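Local coordinates for glycosyl hydrolase, family 38 (Enterococcus faecalis, PDB 5KBP), which probably hydrolyses alpha-mannosidic linkages in carbohydrates, as a bacterial member of glycoside hydrolase family 38, at residues 414-419 with 796-801. Residues are numbered along the deposited sequence; the frame is centred on the assembly and turned at random.
Sequences YQKTEV and AYSAQI
Tyr414 and Lys416 pack against Tyr797, Ser798 and the carbonyl of Ile801 in a buried contact, where the start of strand 416-430 meets the C-terminal part of helix 789-799. The strand, in the region of the family 38 C-terminal domain 1, is an outer strand, within the chain, of a three-stranded antiparallel sheet, and Lys416 pairs through its backbone with Met499 of the neighbouring strand 483-499.

The Tyr414 ring slants against the helix at Tyr797 and Ser798. Its CG stands beside the backbone N (chi1 -41°), and the two tyrosine side chains cross at a slant, with CE2 of Tyr414 3.6 Å from CB of Tyr797. The phenol OH of Tyr414 comes to 3.2 Å from CD2 of Tyr797. Closer to the strand, CD2 of Tyr414 touches Ser798 CB at 4.0 Å. The two phenols then part company: Tyr414 OH is hydrogen-bonded to Trp831 N, in strand 829-836 of the C-terminal beta-sandwich sheet, and Tyr797 OH to Asp690 OD1.

Lys416 runs its aliphatic chain past Ser798, with CG 3.1 Å from Ser798 OG, and CE sits 3.0 Å from the carbonyl O of Ile801. A bend at chi4 (-42°) directs the ammonium to Glu418 OE1, 2.6 Å from Lys416 NZ in a salt bridge that meets the carboxylate oxygen nearly along its C-O axis.

Across the contact, then, cohesion is mainly van der Waals. The lysine charge is paired along its own strand, and the carbonyl oxygens of Ser798 and Ile801 lie near enough to its ammonium end to add, probably, some electrostatic stabilisation.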
loop_
_atom_site.group_PDB
_atom_site.type_symbol
_atom_site.label_atom_id
_atom_site.label_comp_id
_atom_site.label_asym_id
_atom_site.label_seq_id
_atom_site.Cartn_x
_atom_site.Cartn_y
_atom_site.Cartn_z
ATOM N N TYR A 414 -9.777 -30.127 14.643
ATOM C CA TYR A 414 -9.002 -30.993 15.518
ATOM C C TYR A 414 -9.393 -30.762 16.971
ATOM O O TYR A 414 -9.856 -29.679 17.342
ATOM C CB TYR A 414 -7.500 -30.748 15.353
ATOM C CG TYR A 414 -7.069 -30.542 13.922
ATOM C CD1 TYR A 414 -6.889 -31.622 13.069
ATOM C CD2 TYR A 414 -6.844 -29.266 13.422
ATOM C CE1 TYR A 414 -6.495 -31.438 11.758
ATOM C CE2 TYR A 414 -6.450 -29.072 12.110
ATOM C CZ TYR A 414 -6.277 -30.162 11.283
ATOM O OH TYR A 414 -5.885 -29.977 9.976
ATOM N N GLN A 415 -9.207 -31.795 17.788
ATOM C CA GLN A 415 -9.317 -31.631 19.231
ATOM C C GLN A 415 -8.232 -30.677 19.704
ATOM O O GLN A 415 -7.039 -30.968 19.570
ATOM C CB GLN A 415 -9.184 -32.981 19.930
ATOM C CG GLN A 415 -10.125 -34.047 19.402
ATOM C CD GLN A 415 -11.140 -34.489 20.433
ATOM O OE1 GLN A 415 -10.800 -34.741 21.590
ATOM N NE2 GLN A 415 -12.399 -34.582 20.022
ATOM N N LYS A 416 -8.637 -29.534 20.244
ATOM C CA LYS A 416 -7.704 -28.474 20.588
ATOM C C LYS A 416 -7.484 -28.425 22.093
ATOM O O LYS A 416 -8.446 -28.400 22.870
ATOM C CB LYS A 416 -8.201 -27.119 20.083
ATOM C CG LYS A 416 -7.065 -26.234 19.625
ATOM C CD LYS A 416 -7.484 -24.802 19.423
ATOM C CE LYS A 416 -6.269 -23.967 19.089
ATOM N NZ LYS A 416 -5.102 -24.325 19.940
ATOM N N THR A 417 -6.215 -28.412 22.494
ATOM C CA THR A 417 -5.810 -28.299 23.889
ATOM C C THR A 417 -4.908 -27.081 24.022
ATOM O O THR A 417 -3.884 -26.988 23.335
ATOM C CB THR A 417 -5.083 -29.560 24.354
ATOM O OG1 THR A 417 -5.981 -30.676 24.308
ATOM C CG2 THR A 417 -4.572 -29.378 25.769
ATOM N N GLU A 418 -5.282 -26.156 24.903
ATOM C CA GLU A 418 -4.581 -24.883 24.984
ATOM C C GLU A 418 -4.949 -24.179 26.282
ATOM O O GLU A 418 -6.105 -24.227 26.711
ATOM C CB GLU A 418 -4.930 -23.997 23.779
ATOM C CG GLU A 418 -4.470 -22.554 23.879
ATOM C CD GLU A 418 -4.745 -21.772 22.611
ATOM O OE1 GLU A 418 -4.627 -22.360 21.514
ATOM O OE2 GLU A 418 -5.085 -20.574 22.708
ATOM N N VAL A 419 -3.961 -23.538 26.901
ATOM C CA VAL A 419 -4.194 -22.642 28.028
ATOM C C VAL A 419 -4.562 -21.280 27.450
ATOM O O VAL A 419 -3.704 -20.563 26.927
ATOM C CB VAL A 419 -2.968 -22.552 28.942
ATOM C CG1 VAL A 419 -3.190 -21.507 30.023
ATOM C CG2 VAL A 419 -2.678 -23.909 29.566
ATOM N N ALA A 796 0.024 -29.798 14.889
ATOM C CA ALA A 796 0.824 -28.770 14.230
ATOM C C ALA A 796 -0.057 -27.837 13.410
ATOM O O ALA A 796 0.151 -26.618 13.408
ATOM C CB ALA A 796 1.893 -29.417 13.350
ATOM N N TYR A 797 -1.047 -28.393 12.704
ATOM C CA TYR A 797 -2.050 -27.556 12.055
ATOM C C TYR A 797 -2.846 -26.767 13.084
ATOM O O TYR A 797 -3.185 -25.598 12.861
ATOM C CB TYR A 797 -2.996 -28.416 11.215
ATOM C CG TYR A 797 -2.347 -29.143 10.061
ATOM C CD1 TYR A 797 -1.386 -28.526 9.273
ATOM C CD2 TYR A 797 -2.704 -30.449 9.757
ATOM C CE1 TYR A 797 -0.797 -29.194 8.214
ATOM C CE2 TYR A 797 -2.122 -31.124 8.702
ATOM C CZ TYR A 797 -1.169 -30.493 7.933
ATOM O OH TYR A 797 -0.586 -31.162 6.883
ATOM N N SER A 798 -3.153 -27.395 14.223
ATOM C CA SER A 798 -3.998 -26.758 15.226
ATOM C C SER A 798 -3.288 -25.600 15.918
ATOM O O SER A 798 -3.948 -24.674 16.401
ATOM C CB SER A 798 -4.450 -27.795 16.254
ATOM O OG SER A 798 -5.352 -27.228 17.185
ATOM N N ALA A 799 -1.954 -25.633 15.976
ATOM C CA ALA A 799 -1.220 -24.565 16.648
ATOM C C ALA A 799 -1.295 -23.252 15.878
ATOM O O ALA A 799 -1.177 -22.177 16.477
ATOM C CB ALA A 799 0.237 -24.980 16.854
ATOM N N GLN A 800 -1.488 -23.315 14.559
ATOM C CA GLN A 800 -1.606 -22.111 13.746
ATOM C C GLN A 800 -2.987 -21.473 13.819
ATOM O O GLN A 800 -3.170 -20.370 13.291
ATOM C CB GLN A 800 -1.276 -22.424 12.284
ATOM C CG GLN A 800 0.195 -22.660 12.003
ATOM C CD GLN A 800 0.496 -22.721 10.518
ATOM O OE1 GLN A 800 -0.415 -22.704 9.690
ATOM N NE2 GLN A 800 1.777 -22.785 10.173
ATOM N N ILE A 801 -3.954 -22.127 14.454
ATOM C CA ILE A 801 -5.330 -21.637 14.487
ATOM C C ILE A 801 -5.683 -21.233 15.913
ATOM O O ILE A 801 -6.023 -22.097 16.731
ATOM C CB ILE A 801 -6.305 -22.700 13.957
ATOM C CG1 ILE A 801 -5.841 -23.211 12.591
ATOM C CG2 ILE A 801 -7.714 -22.134 13.870
ATOM C CD1 ILE A 801 -6.655 -24.370 12.062
#